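Local atomic coordinates of catalase (Corynebacterium glutamicum, PDB entry 4B7H), a protein that breaks hydrogen peroxide down to water and oxygen at a haem iron, as a tetrameric NADPH-binding catalase that nitric oxide inhibits. Residues A[22-27]-A[48-53]; A[228-233]-A[308-313]; A[393-398]-A[402-407]; A[468-473]-A[503-508]. All coordinates share one frame; numbering follows the deposited sequence.

Contact 1: residues A[22-27]-A[48-53]; sequences TTRHNG and NDIHLI
With CG beside its backbone N (chi1 -62°) and a bend at chi3 (-36°), R24 brings NE onto CG2 of I50, in the first turn of helix 50-59. The contact lies within the N-terminal arm of the catalase, threaded between subunits, and joins loop 22-27 to the N-capped start of that helix. R24 NE lies 3.6 Å from I50 CG2, a van der Waals contact of the methyl with the guanidinium nitrogen, and I50 CB is over one face of the group. N26 OD1 lies over the opposite face, 3.2 Å above the plane; both are offset toward the rim, so neither sits squarely over the group. H51 meets the stem further back: its CB is 3.9 Å from R24 CD, and the two side chains pass alongside, pointing contrary ways. The ring's NE2 bonds to E33, which also receives T22 OG1, tying helix and loop to one carboxylate. N26 and H25 reach out to the second subunit, and M153 of the third subunit packs on H51.

The loop is shaped by a type I turn from R24 to G27. R24 O takes two donors from opposite faces of its plane, T23 OG1 and G27 N. At the helix start, D49 is the N-cap: L52 N donates to D49 OD1 at 3.0 Å, meeting the oxygen from above the carboxylate plane.

Contact 2: residues A[228-233]-A[308-313]; sequences YHFKTR and GYFILN
F230 and F310 are set edge to face. The ring of F310 points its edge at the face of F230, offset from its centre, with the planes 68° apart and the centroids separated by 5.8 Å. A single corner does most of the touching: F310 CE2 sits 3.8 Å from F230 CD1, close to CG and CB of the same residue as well, and CD1 in turn lies in the plane of the F310 ring. F310 reaches this position because its CG stands between the backbone N and the carbonyl carbon (chi1 71°), which swings the ring end toward F230 although CB itself sets off to one side.

Both segments are strands of the antiparallel beta-barrel at the heart of the catalase fold, but they are not paired with each other. Strand 270-279 runs between them and bonds to both, and the two phenylalanines meet across it on the inner side, where L128 of strand 125-132 touches both rings. The F230 side chain is about 9 Å from the haem at its nearest atoms, and its neighbour H229 contacts NADPH.

On the other face of the sheet R233, extended from CG to NE, crosses Y309 obliquely. Its NH2 is 3.9 Å from Y309 CB and 4.1 Å from CG, with the guanidinium and phenol planes 41° apart. The charge of R233 is met by a salt bridge from NE to D272, on the intervening strand.

Contact 3: residues A[393-398]-A[402-407]; sequences GEPSYS and YDKGAG
Van der Waals contact centres on P395, whose ring edge is wedged between Y402 and K404. P395 CB touches Y402 CD2 at 3.8 Å, while P395 CG lies 4.0 Å from K404 CB. The lysine chain, CG anti to the backbone N (chi1 179°) and straight until it bends at chi4, runs on alongside the proline so that its CD is 3.7 Å from P395 O. Further along, S398 OG comes within 4.0 Å of A406 CB.

Water-mediated links come next. One water donates to E394 OE1 at 2.7 Å and accepts from D403 N, joining the carboxylate to the backbone of 402-407. A second lies in the plane of the Y402 ring and is bonded to both phenol oxygens: it donates to Y397 OH, and is 2.8 Å from Y402 OH. The Y397 hydroxyl also stands at the edge of the Y402 ring, near CE2.

Neither segment is helix or strand; they are successive pieces of the long irregular loop after helix 343-359, running 51° apart in direction, which the second and fourth subunits of the tetramer touch.

The remaining polar groups find partners beyond the two segments. K404 NZ reaches N377, T378 O and D390, with a cation-pi contact to Y379, and remains 5.9 Å from E394 OE1. Y397 OH bonds D178 of the fourth subunit, and A406 O takes a bond from N21 of the second subunit.

Contact 4: residues A[468-473]-A[503-508]; sequences EKERLA and GARVKE. With NDP (NADPH dihydro-nicotinamide-adenine-dinucleotide phosphate), chain H.
E470 and R505 form a salt bridge between two helices, 466-479 and 500-514, of the C-terminal helical domain of the small-subunit, NADPH-binding catalases. The arginine presents its side to the carboxylate, NE and NH2 each taking one oxygen: R505 NH2 donates to E470 OE2 at 2.8 Å, and NE to OE1 at 3.1 Å in a nearly straight bond, 164° at the hydrogen. OE1 uses its syn lone pair, and both oxygens lie close to the guanidinium plane, although the two flat groups are twisted 35° apart. A further NE to OE2 bond is weak. On its remaining terminal nitrogen R505 NH1 donates to E508 OE1, one turn on in its own helix, so three bonded nitrogens fix the rotation of the guanidinium between two acids.

Behind the bridge the helices pack at 9.4 Å between the axes of these short segments, crossing at -47°. A473 faces the partner helix directly: its CB is 3.6 Å from R505 CG, and its CA is 4.0 Å from V506 CG2. With only a methyl at A473, the CA atoms of A473 and V506 come to 4.9 Å. L502 and L509 of helix 500-514 continue the packing around A473.

On another side of its helix, E468 belongs to the NADPH pocket, extended beyond CG toward the adenine; the amino nitrogen N6A of NADPH donates to E468 OE2 at 3.0 Å.

Overall arrangement
The four contacts follow one another along the chain without nesting. Contact 2 lies nearest the chain's centre, about 16 Å from it, in the barrel beside the haem; contact 4 is in the C-terminal helices, and the nearest atoms of contacts 2 and 4 are about 12 Å apart. NADPH links these two: H229 of 228-233 and E468 of 468-473 both belong to its pocket. Contact 1, a loop against a helix start, and contact 3, in a long loop, both lie at subunit interfaces and touch the second subunit; within one chain their nearest atoms are about 27 Å apart. Each has its centre more than 60 Å from that of contact 4, across the chain's centre. In contact 1 the H51 side chain is about 13 Å from a bound haem.

Contact 1: residues A[22-27]-A[48-53]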
# COMPACT_ATOMS: atom_id res chain seq x y z
N THR A 22 7.80 -17.53 -23.88
CA THR A 22 7.46 -16.47 -22.95
C THR A 22 8.50 -15.34 -22.99
O THR A 22 9.63 -15.51 -23.49
CB THR A 22 7.33 -17.03 -21.53
OG1 THR A 22 8.47 -17.85 -21.24
CG2 THR A 22 6.05 -17.86 -21.40
N THR A 23 8.10 -14.18 -22.46
CA THR A 23 8.99 -13.04 -22.34
C THR A 23 8.96 -12.56 -20.90
O THR A 23 7.97 -12.76 -20.19
CB THR A 23 8.57 -11.84 -23.24
OG1 THR A 23 7.36 -11.26 -22.75
CG2 THR A 23 8.38 -12.28 -24.69
N ARG A 24 10.05 -11.91 -20.48
CA ARG A 24 10.02 -11.15 -19.23
C ARG A 24 9.10 -9.95 -19.39
O ARG A 24 8.59 -9.68 -20.47
CB ARG A 24 11.43 -10.71 -18.82
CG ARG A 24 12.36 -11.87 -18.55
CD ARG A 24 13.51 -11.50 -17.62
NE ARG A 24 13.99 -10.14 -17.84
CZ ARG A 24 14.95 -9.81 -18.70
NH1 ARG A 24 15.53 -10.73 -19.45
NH2 ARG A 24 15.32 -8.54 -18.80
N HIS A 25 8.89 -9.22 -18.30
CA HIS A 25 7.95 -8.11 -18.34
C HIS A 25 8.48 -6.88 -19.08
O HIS A 25 7.72 -5.97 -19.37
CB HIS A 25 7.45 -7.79 -16.93
CG HIS A 25 6.74 -8.94 -16.29
ND1 HIS A 25 6.43 -8.98 -14.95
CD2 HIS A 25 6.27 -10.10 -16.82
CE1 HIS A 25 5.79 -10.11 -14.68
NE2 HIS A 25 5.68 -10.80 -15.80
N ASN A 26 9.78 -6.88 -19.39
CA ASN A 26 10.34 -5.86 -20.29
C ASN A 26 10.23 -6.28 -21.76
O ASN A 26 10.58 -5.52 -22.65
CB ASN A 26 11.80 -5.54 -19.96
CG ASN A 26 12.76 -6.62 -20.43
OD1 ASN A 26 12.43 -7.81 -20.42
ND2 ASN A 26 13.95 -6.21 -20.88
N GLY A 27 9.73 -7.49 -22.01
CA GLY A 27 9.59 -7.98 -23.38
C GLY A 27 10.73 -8.84 -23.90
O GLY A 27 10.62 -9.37 -25.01
N ASN A 48 21.39 -12.91 -9.89
CA ASN A 48 20.95 -12.30 -11.14
C ASN A 48 20.28 -13.24 -12.13
O ASN A 48 20.46 -13.09 -13.34
CB ASN A 48 22.09 -11.53 -11.82
CG ASN A 48 22.59 -10.37 -10.98
OD1 ASN A 48 21.90 -9.85 -10.09
ND2 ASN A 48 23.81 -9.98 -11.25
N ASP A 49 19.50 -14.19 -11.63
CA ASP A 49 18.52 -14.86 -12.48
C ASP A 49 17.32 -13.91 -12.51
O ASP A 49 16.45 -13.96 -11.63
CB ASP A 49 18.16 -16.25 -11.96
CG ASP A 49 17.33 -17.03 -12.97
OD1 ASP A 49 16.56 -16.37 -13.70
OD2 ASP A 49 17.46 -18.28 -13.05
N ILE A 50 17.30 -13.02 -13.50
CA ILE A 50 16.34 -11.93 -13.50
C ILE A 50 14.92 -12.46 -13.60
O ILE A 50 14.02 -12.02 -12.87
CB ILE A 50 16.64 -10.92 -14.65
CG1 ILE A 50 18.06 -10.37 -14.51
CG2 ILE A 50 15.61 -9.78 -14.64
CD1 ILE A 50 18.54 -9.59 -15.71
N HIS A 51 14.71 -13.43 -14.48
CA HIS A 51 13.39 -14.02 -14.63
C HIS A 51 12.93 -14.73 -13.36
O HIS A 51 11.77 -14.59 -12.96
CB HIS A 51 13.34 -14.97 -15.83
CG HIS A 51 12.01 -15.61 -16.01
ND1 HIS A 51 10.84 -14.89 -16.17
CD2 HIS A 51 11.65 -16.92 -16.05
CE1 HIS A 51 9.82 -15.72 -16.29
NE2 HIS A 51 10.28 -16.96 -16.22
N LEU A 52 13.82 -15.48 -12.71
CA LEU A 52 13.43 -16.15 -11.46
C LEU A 52 12.88 -15.16 -10.44
O LEU A 52 11.81 -15.37 -9.86
CB LEU A 52 14.62 -16.90 -10.85
CG LEU A 52 14.36 -17.52 -9.47
CD1 LEU A 52 13.40 -18.69 -9.59
CD2 LEU A 52 15.69 -17.95 -8.83
N ILE A 53 13.62 -14.08 -10.22
CA ILE A 53 13.21 -13.11 -9.22
C ILE A 53 11.92 -12.40 -9.64
O ILE A 53 11.04 -12.18 -8.82
CB ILE A 53 14.35 -12.12 -8.88
CG1 ILE A 53 15.59 -12.87 -8.39
CG2 ILE A 53 13.87 -11.09 -7.87
CD1 ILE A 53 15.32 -13.80 -7.23

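Contact 2: residues A[228-233]-A[308-313]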
# COMPACT_ATOMS: atom_id res chain seq x y z
N TYR A 228 -36.69 -0.70 -5.76
CA TYR A 228 -36.43 -1.62 -6.86
C TYR A 228 -36.64 -3.07 -6.48
O TYR A 228 -36.18 -3.51 -5.42
CB TYR A 228 -34.98 -1.48 -7.31
CG TYR A 228 -34.62 -0.17 -7.96
CD1 TYR A 228 -34.98 0.10 -9.27
CD2 TYR A 228 -33.87 0.78 -7.27
CE1 TYR A 228 -34.62 1.29 -9.88
CE2 TYR A 228 -33.51 1.97 -7.87
CZ TYR A 228 -33.88 2.22 -9.18
OH TYR A 228 -33.51 3.40 -9.78
N HIS A 229 -37.28 -3.81 -7.38
CA HIS A 229 -37.48 -5.23 -7.26
C HIS A 229 -37.07 -5.92 -8.53
O HIS A 229 -37.51 -5.56 -9.59
CB HIS A 229 -39.00 -5.54 -6.96
CG HIS A 229 -39.50 -5.01 -5.64
ND1 HIS A 229 -39.87 -5.79 -4.65
CD2 HIS A 229 -39.71 -3.73 -5.23
CE1 HIS A 229 -40.26 -5.05 -3.66
NE2 HIS A 229 -40.18 -3.79 -4.02
N PHE A 230 -36.19 -6.90 -8.42
CA PHE A 230 -35.73 -7.67 -9.57
C PHE A 230 -36.27 -9.09 -9.42
O PHE A 230 -35.80 -9.86 -8.58
CB PHE A 230 -34.19 -7.64 -9.63
CG PHE A 230 -33.62 -6.24 -9.56
CD1 PHE A 230 -33.89 -5.31 -10.55
CD2 PHE A 230 -32.82 -5.86 -8.49
CE1 PHE A 230 -33.38 -4.02 -10.48
CE2 PHE A 230 -32.30 -4.58 -8.42
CZ PHE A 230 -32.58 -3.66 -9.41
N LYS A 231 -37.30 -9.41 -10.21
CA LYS A 231 -38.07 -10.63 -9.99
C LYS A 231 -37.57 -11.75 -10.89
O LYS A 231 -37.64 -11.65 -12.13
CB LYS A 231 -39.57 -10.37 -10.19
CG LYS A 231 -40.13 -9.21 -9.36
CD LYS A 231 -40.02 -9.45 -7.86
CE LYS A 231 -40.92 -10.58 -7.39
NZ LYS A 231 -40.91 -10.72 -5.90
N THR A 232 -37.03 -12.80 -10.28
CA THR A 232 -36.38 -13.85 -11.06
C THR A 232 -37.35 -14.62 -11.95
O THR A 232 -38.40 -15.08 -11.50
CB THR A 232 -35.62 -14.84 -10.16
OG1 THR A 232 -35.20 -15.94 -10.97
CG2 THR A 232 -36.51 -15.35 -9.03
N ARG A 233 -37.00 -14.75 -13.22
CA ARG A 233 -37.79 -15.56 -14.13
C ARG A 233 -37.55 -17.05 -13.93
O ARG A 233 -38.34 -17.89 -14.39
CB ARG A 233 -37.52 -15.18 -15.58
CG ARG A 233 -38.18 -13.90 -15.98
CD ARG A 233 -38.44 -13.85 -17.47
NE ARG A 233 -38.84 -12.51 -17.87
CZ ARG A 233 -38.86 -12.08 -19.12
NH1 ARG A 233 -38.50 -12.89 -20.11
NH2 ARG A 233 -39.23 -10.84 -19.38
N GLY A 308 -38.93 -3.18 -17.17
CA GLY A 308 -38.23 -3.90 -18.23
C GLY A 308 -37.66 -5.19 -17.69
O GLY A 308 -38.20 -5.75 -16.73
N TYR A 309 -36.59 -5.70 -18.30
CA TYR A 309 -35.94 -6.90 -17.81
C TYR A 309 -34.44 -6.78 -18.01
O TYR A 309 -33.98 -5.96 -18.82
CB TYR A 309 -36.46 -8.16 -18.52
CG TYR A 309 -36.06 -8.27 -19.98
CD1 TYR A 309 -36.84 -7.71 -20.98
CD2 TYR A 309 -34.90 -8.95 -20.35
CE1 TYR A 309 -36.46 -7.81 -22.32
CE2 TYR A 309 -34.52 -9.06 -21.67
CZ TYR A 309 -35.30 -8.49 -22.66
OH TYR A 309 -34.91 -8.61 -23.98
N PHE A 310 -33.66 -7.60 -17.31
CA PHE A 310 -32.26 -7.73 -17.65
C PHE A 310 -31.90 -9.21 -17.80
O PHE A 310 -32.56 -10.09 -17.24
CB PHE A 310 -31.31 -6.96 -16.70
CG PHE A 310 -31.20 -7.52 -15.31
CD1 PHE A 310 -30.38 -8.61 -15.05
CD2 PHE A 310 -31.86 -6.91 -14.25
CE1 PHE A 310 -30.25 -9.11 -13.76
CE2 PHE A 310 -31.74 -7.41 -12.95
CZ PHE A 310 -30.93 -8.51 -12.71
N ILE A 311 -30.87 -9.46 -18.61
CA ILE A 311 -30.45 -10.80 -18.96
C ILE A 311 -28.94 -10.90 -18.78
O ILE A 311 -28.21 -9.94 -19.06
CB ILE A 311 -30.88 -11.13 -20.42
CG1 ILE A 311 -30.51 -12.56 -20.81
CG2 ILE A 311 -30.32 -10.10 -21.42
CD1 ILE A 311 -31.12 -13.01 -22.14
N LEU A 312 -28.47 -12.04 -18.27
CA LEU A 312 -27.03 -12.25 -18.12
C LEU A 312 -26.59 -13.17 -19.25
O LEU A 312 -26.97 -14.35 -19.28
CB LEU A 312 -26.70 -12.86 -16.76
CG LEU A 312 -27.22 -12.09 -15.55
CD1 LEU A 312 -26.80 -12.78 -14.25
CD2 LEU A 312 -26.76 -10.64 -15.58
N ASN A 313 -25.81 -12.63 -20.18
CA ASN A 313 -25.43 -13.41 -21.37
C ASN A 313 -23.93 -13.44 -21.69
O ASN A 313 -23.55 -13.86 -22.77
CB ASN A 313 -26.23 -12.95 -22.60
CG ASN A 313 -25.95 -11.50 -22.99
OD1 ASN A 313 -25.08 -10.84 -22.40
ND2 ASN A 313 -26.68 -11.00 -23.98

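Contact 3: residues A[393-398]-A[402-407]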
# COMPACT_ATOMS: atom_id res chain seq x y z
N GLY A 393 -1.25 19.32 -21.23
CA GLY A 393 -1.31 20.72 -20.86
C GLY A 393 -2.66 21.24 -20.40
O GLY A 393 -2.79 22.43 -20.12
N GLU A 394 -3.67 20.37 -20.33
CA GLU A 394 -4.97 20.80 -19.82
C GLU A 394 -4.85 21.27 -18.37
O GLU A 394 -3.97 20.83 -17.63
CB GLU A 394 -6.01 19.67 -19.98
CG GLU A 394 -6.46 19.49 -21.43
CD GLU A 394 -7.12 20.73 -21.98
OE1 GLU A 394 -8.27 21.02 -21.58
OE2 GLU A 394 -6.50 21.44 -22.80
N PRO A 395 -5.72 22.21 -17.96
CA PRO A 395 -5.57 22.80 -16.63
C PRO A 395 -5.92 21.83 -15.50
O PRO A 395 -6.73 20.91 -15.67
CB PRO A 395 -6.55 23.97 -16.66
CG PRO A 395 -7.60 23.55 -17.64
CD PRO A 395 -6.82 22.84 -18.72
N SER A 396 -5.30 22.04 -14.35
CA SER A 396 -5.47 21.17 -13.19
C SER A 396 -6.42 21.77 -12.15
O SER A 396 -6.67 21.16 -11.12
CB SER A 396 -4.11 20.97 -12.54
OG SER A 396 -3.63 22.23 -12.09
N TYR A 397 -6.96 22.95 -12.42
CA TYR A 397 -7.73 23.69 -11.43
C TYR A 397 -8.89 24.36 -12.14
O TYR A 397 -8.79 24.70 -13.33
CB TYR A 397 -6.83 24.78 -10.80
CG TYR A 397 -6.35 25.78 -11.83
CD1 TYR A 397 -5.29 25.48 -12.69
CD2 TYR A 397 -6.99 27.01 -11.99
CE1 TYR A 397 -4.87 26.38 -13.67
CE2 TYR A 397 -6.58 27.93 -12.97
CZ TYR A 397 -5.52 27.59 -13.80
OH TYR A 397 -5.10 28.47 -14.77
N SER A 398 -10.00 24.57 -11.43
CA SER A 398 -11.05 25.45 -11.92
C SER A 398 -11.46 26.37 -10.77
O SER A 398 -11.36 25.99 -9.60
CB SER A 398 -12.26 24.68 -12.49
OG SER A 398 -13.20 24.35 -11.48
N TYR A 402 -9.33 28.58 -19.54
CA TYR A 402 -9.40 27.65 -20.67
C TYR A 402 -10.81 27.09 -20.85
O TYR A 402 -11.78 27.73 -20.44
CB TYR A 402 -8.35 26.54 -20.51
CG TYR A 402 -6.98 27.09 -20.15
CD1 TYR A 402 -6.11 27.58 -21.13
CD2 TYR A 402 -6.56 27.13 -18.82
CE1 TYR A 402 -4.86 28.09 -20.78
CE2 TYR A 402 -5.32 27.63 -18.47
CZ TYR A 402 -4.48 28.10 -19.45
OH TYR A 402 -3.25 28.60 -19.09
N ASP A 403 -10.94 25.90 -21.45
CA ASP A 403 -12.25 25.42 -21.86
C ASP A 403 -12.68 24.11 -21.21
O ASP A 403 -13.79 23.63 -21.47
CB ASP A 403 -12.29 25.24 -23.39
CG ASP A 403 -11.93 26.51 -24.13
OD1 ASP A 403 -12.42 27.59 -23.73
OD2 ASP A 403 -11.15 26.43 -25.10
N LYS A 404 -11.82 23.53 -20.38
CA LYS A 404 -12.11 22.23 -19.78
C LYS A 404 -13.44 22.21 -19.00
O LYS A 404 -14.19 21.22 -19.04
CB LYS A 404 -10.93 21.77 -18.92
CG LYS A 404 -11.12 20.43 -18.22
CD LYS A 404 -9.82 20.01 -17.55
CE LYS A 404 -9.99 18.82 -16.60
NZ LYS A 404 -10.25 17.53 -17.31
N GLY A 405 -13.72 23.30 -18.30
CA GLY A 405 -15.03 23.50 -17.71
C GLY A 405 -15.14 23.28 -16.21
O GLY A 405 -14.16 23.01 -15.52
N ALA A 406 -16.36 23.43 -15.69
CA ALA A 406 -16.63 23.22 -14.28
C ALA A 406 -18.00 22.53 -14.15
O ALA A 406 -18.44 21.85 -15.07
CB ALA A 406 -16.58 24.53 -13.53
N GLY A 407 -18.67 22.68 -13.02
CA GLY A 407 -19.94 22.00 -12.83
C GLY A 407 -21.06 22.63 -13.63
O GLY A 407 -20.95 23.79 -14.04
O HOH W 1 -9.14 23.56 -22.04
O HOH W 2 -2.90 29.19 -16.42

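Contact 4: residues A[468-473]-A[503-508]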
# COMPACT_ATOMS: atom_id res chain seq x y z
N GLU A 468 -43.23 -23.59 5.57
CA GLU A 468 -42.28 -22.51 5.78
C GLU A 468 -42.18 -22.12 7.25
O GLU A 468 -41.09 -21.87 7.76
CB GLU A 468 -42.65 -21.29 4.91
CG GLU A 468 -42.46 -21.53 3.42
CD GLU A 468 -43.01 -20.40 2.57
OE1 GLU A 468 -44.11 -19.91 2.87
OE2 GLU A 468 -42.33 -20.00 1.59
N LYS A 469 -43.33 -22.08 7.93
CA LYS A 469 -43.36 -21.73 9.34
C LYS A 469 -42.61 -22.75 10.19
O LYS A 469 -41.85 -22.39 11.10
CB LYS A 469 -44.80 -21.57 9.82
CG LYS A 469 -45.49 -20.36 9.23
CD LYS A 469 -46.99 -20.46 9.36
CE LYS A 469 -47.45 -20.09 10.74
NZ LYS A 469 -48.94 -20.17 10.84
N GLU A 470 -42.80 -24.03 9.88
CA GLU A 470 -42.13 -25.09 10.63
C GLU A 470 -40.64 -25.13 10.32
O GLU A 470 -39.82 -25.22 11.24
CB GLU A 470 -42.79 -26.45 10.36
CG GLU A 470 -42.08 -27.64 11.00
CD GLU A 470 -42.19 -27.67 12.52
OE1 GLU A 470 -43.02 -26.93 13.11
OE2 GLU A 470 -41.44 -28.46 13.15
N ARG A 471 -40.28 -25.07 9.04
CA ARG A 471 -38.86 -25.04 8.68
C ARG A 471 -38.13 -23.85 9.30
O ARG A 471 -36.98 -23.97 9.73
CB ARG A 471 -38.66 -25.07 7.16
CG ARG A 471 -39.06 -26.40 6.53
CD ARG A 471 -38.63 -26.49 5.07
NE ARG A 471 -39.31 -25.51 4.24
CZ ARG A 471 -40.52 -25.66 3.71
NH1 ARG A 471 -41.21 -26.78 3.94
NH2 ARG A 471 -41.04 -24.70 2.96
N LEU A 472 -38.81 -22.70 9.36
CA LEU A 472 -38.25 -21.51 10.01
C LEU A 472 -37.85 -21.82 11.45
O LEU A 472 -36.72 -21.52 11.86
CB LEU A 472 -39.26 -20.36 9.97
CG LEU A 472 -38.90 -19.09 10.73
CD1 LEU A 472 -37.62 -18.43 10.17
CD2 LEU A 472 -40.06 -18.11 10.67
N ALA A 473 -38.75 -22.41 12.22
CA ALA A 473 -38.46 -22.75 13.61
C ALA A 473 -37.31 -23.75 13.70
O ALA A 473 -36.45 -23.65 14.59
CB ALA A 473 -39.70 -23.29 14.31
N GLY A 503 -42.17 -18.44 18.65
CA GLY A 503 -41.27 -18.51 19.78
C GLY A 503 -41.38 -19.82 20.54
O GLY A 503 -40.37 -20.40 20.96
N ALA A 504 -42.60 -20.30 20.73
CA ALA A 504 -42.81 -21.54 21.48
C ALA A 504 -42.20 -22.71 20.71
O ALA A 504 -41.57 -23.59 21.29
CB ALA A 504 -44.29 -21.77 21.73
N ARG A 505 -42.38 -22.70 19.39
CA ARG A 505 -41.87 -23.80 18.58
C ARG A 505 -40.34 -23.79 18.52
O ARG A 505 -39.70 -24.84 18.56
CB ARG A 505 -42.48 -23.76 17.18
CG ARG A 505 -42.18 -24.98 16.32
CD ARG A 505 -42.73 -26.26 16.94
NE ARG A 505 -42.49 -27.42 16.08
CZ ARG A 505 -42.28 -28.65 16.53
NH1 ARG A 505 -42.29 -28.90 17.83
NH2 ARG A 505 -42.05 -29.64 15.67
N VAL A 506 -39.76 -22.59 18.44
CA VAL A 506 -38.31 -22.44 18.45
C VAL A 506 -37.72 -23.03 19.73
O VAL A 506 -36.77 -23.81 19.68
CB VAL A 506 -37.89 -20.97 18.30
CG1 VAL A 506 -36.43 -20.76 18.70
CG2 VAL A 506 -38.13 -20.48 16.87
N LYS A 507 -38.30 -22.68 20.88
CA LYS A 507 -37.78 -23.18 22.15
C LYS A 507 -37.94 -24.70 22.26
O LYS A 507 -37.03 -25.40 22.71
CB LYS A 507 -38.43 -22.48 23.34
CG LYS A 507 -37.89 -22.94 24.69
CD LYS A 507 -38.42 -22.08 25.84
CE LYS A 507 -37.85 -22.56 27.17
NZ LYS A 507 -38.26 -21.70 28.32
N GLU A 508 -39.10 -25.21 21.84
CA GLU A 508 -39.35 -26.65 21.80
C GLU A 508 -38.27 -27.40 21.02
O GLU A 508 -37.69 -28.37 21.51
CB GLU A 508 -40.67 -26.93 21.09
CG GLU A 508 -41.89 -26.89 21.95
CD GLU A 508 -42.99 -27.73 21.35
OE1 GLU A 508 -43.28 -27.55 20.15
OE2 GLU A 508 -43.55 -28.59 22.07
PA NDP H . -47.57 -9.52 0.10
O1A NDP H . -48.43 -10.72 0.27
O2A NDP H . -48.06 -8.61 -0.97
O5B NDP H . -46.09 -10.01 -0.24
C5B NDP H . -45.47 -11.02 0.53
C4B NDP H . -44.07 -11.19 -0.02
O4B NDP H . -43.39 -12.17 0.75
C3B NDP H . -44.10 -11.66 -1.47
O3B NDP H . -43.13 -10.95 -2.22
C2B NDP H . -43.74 -13.13 -1.34
O2B NDP H . -43.17 -13.73 -2.49
C1B NDP H . -42.80 -13.08 -0.15
N9A NDP H . -42.49 -14.41 0.42
C8A NDP H . -43.16 -15.59 0.18
N7A NDP H . -42.54 -16.58 0.87
C5A NDP H . -41.49 -16.05 1.54
C6A NDP H . -40.54 -16.61 2.39
N6A NDP H . -40.34 -17.93 2.40
N1A NDP H . -39.57 -15.80 2.94
C2A NDP H . -39.55 -14.45 2.66
N3A NDP H . -40.49 -13.90 1.81
C4A NDP H . -41.45 -14.69 1.26
O3 NDP H . -47.46 -8.78 1.54
PN NDP H . -46.62 -7.43 1.82
O1N NDP H . -45.97 -6.93 0.57
O2N NDP H . -47.52 -6.54 2.60
O5D NDP H . -45.46 -7.92 2.83
C5D NDP H . -45.77 -8.85 3.85
C4D NDP H . -44.48 -9.41 4.42
O4D NDP H . -43.80 -10.11 3.39
C3D NDP H . -43.54 -8.30 4.88
O3D NDP H . -43.73 -8.00 6.25
C2D NDP H . -42.17 -8.86 4.57
O2D NDP H . -41.68 -9.54 5.69
C1D NDP H . -42.39 -9.89 3.47
N1N NDP H . -41.88 -9.43 2.16
C2N NDP H . -42.19 -8.17 1.74
C3N NDP H . -41.74 -7.66 0.53
C7N NDP H . -42.12 -6.26 0.17
O7N NDP H . -41.26 -5.53 -0.64
N7N NDP H . -43.25 -5.74 0.64
C4N NDP H . -40.88 -8.48 -0.42
C5N NDP H . -40.60 -9.84 0.14
C6N NDP H . -41.10 -10.25 1.38
P2B NDP H . -44.10 -14.52 -3.55
O1X NDP H . -44.86 -15.59 -2.79
O2X NDP H . -45.04 -13.53 -4.19
O3X NDP H . -43.17 -15.13 -4.58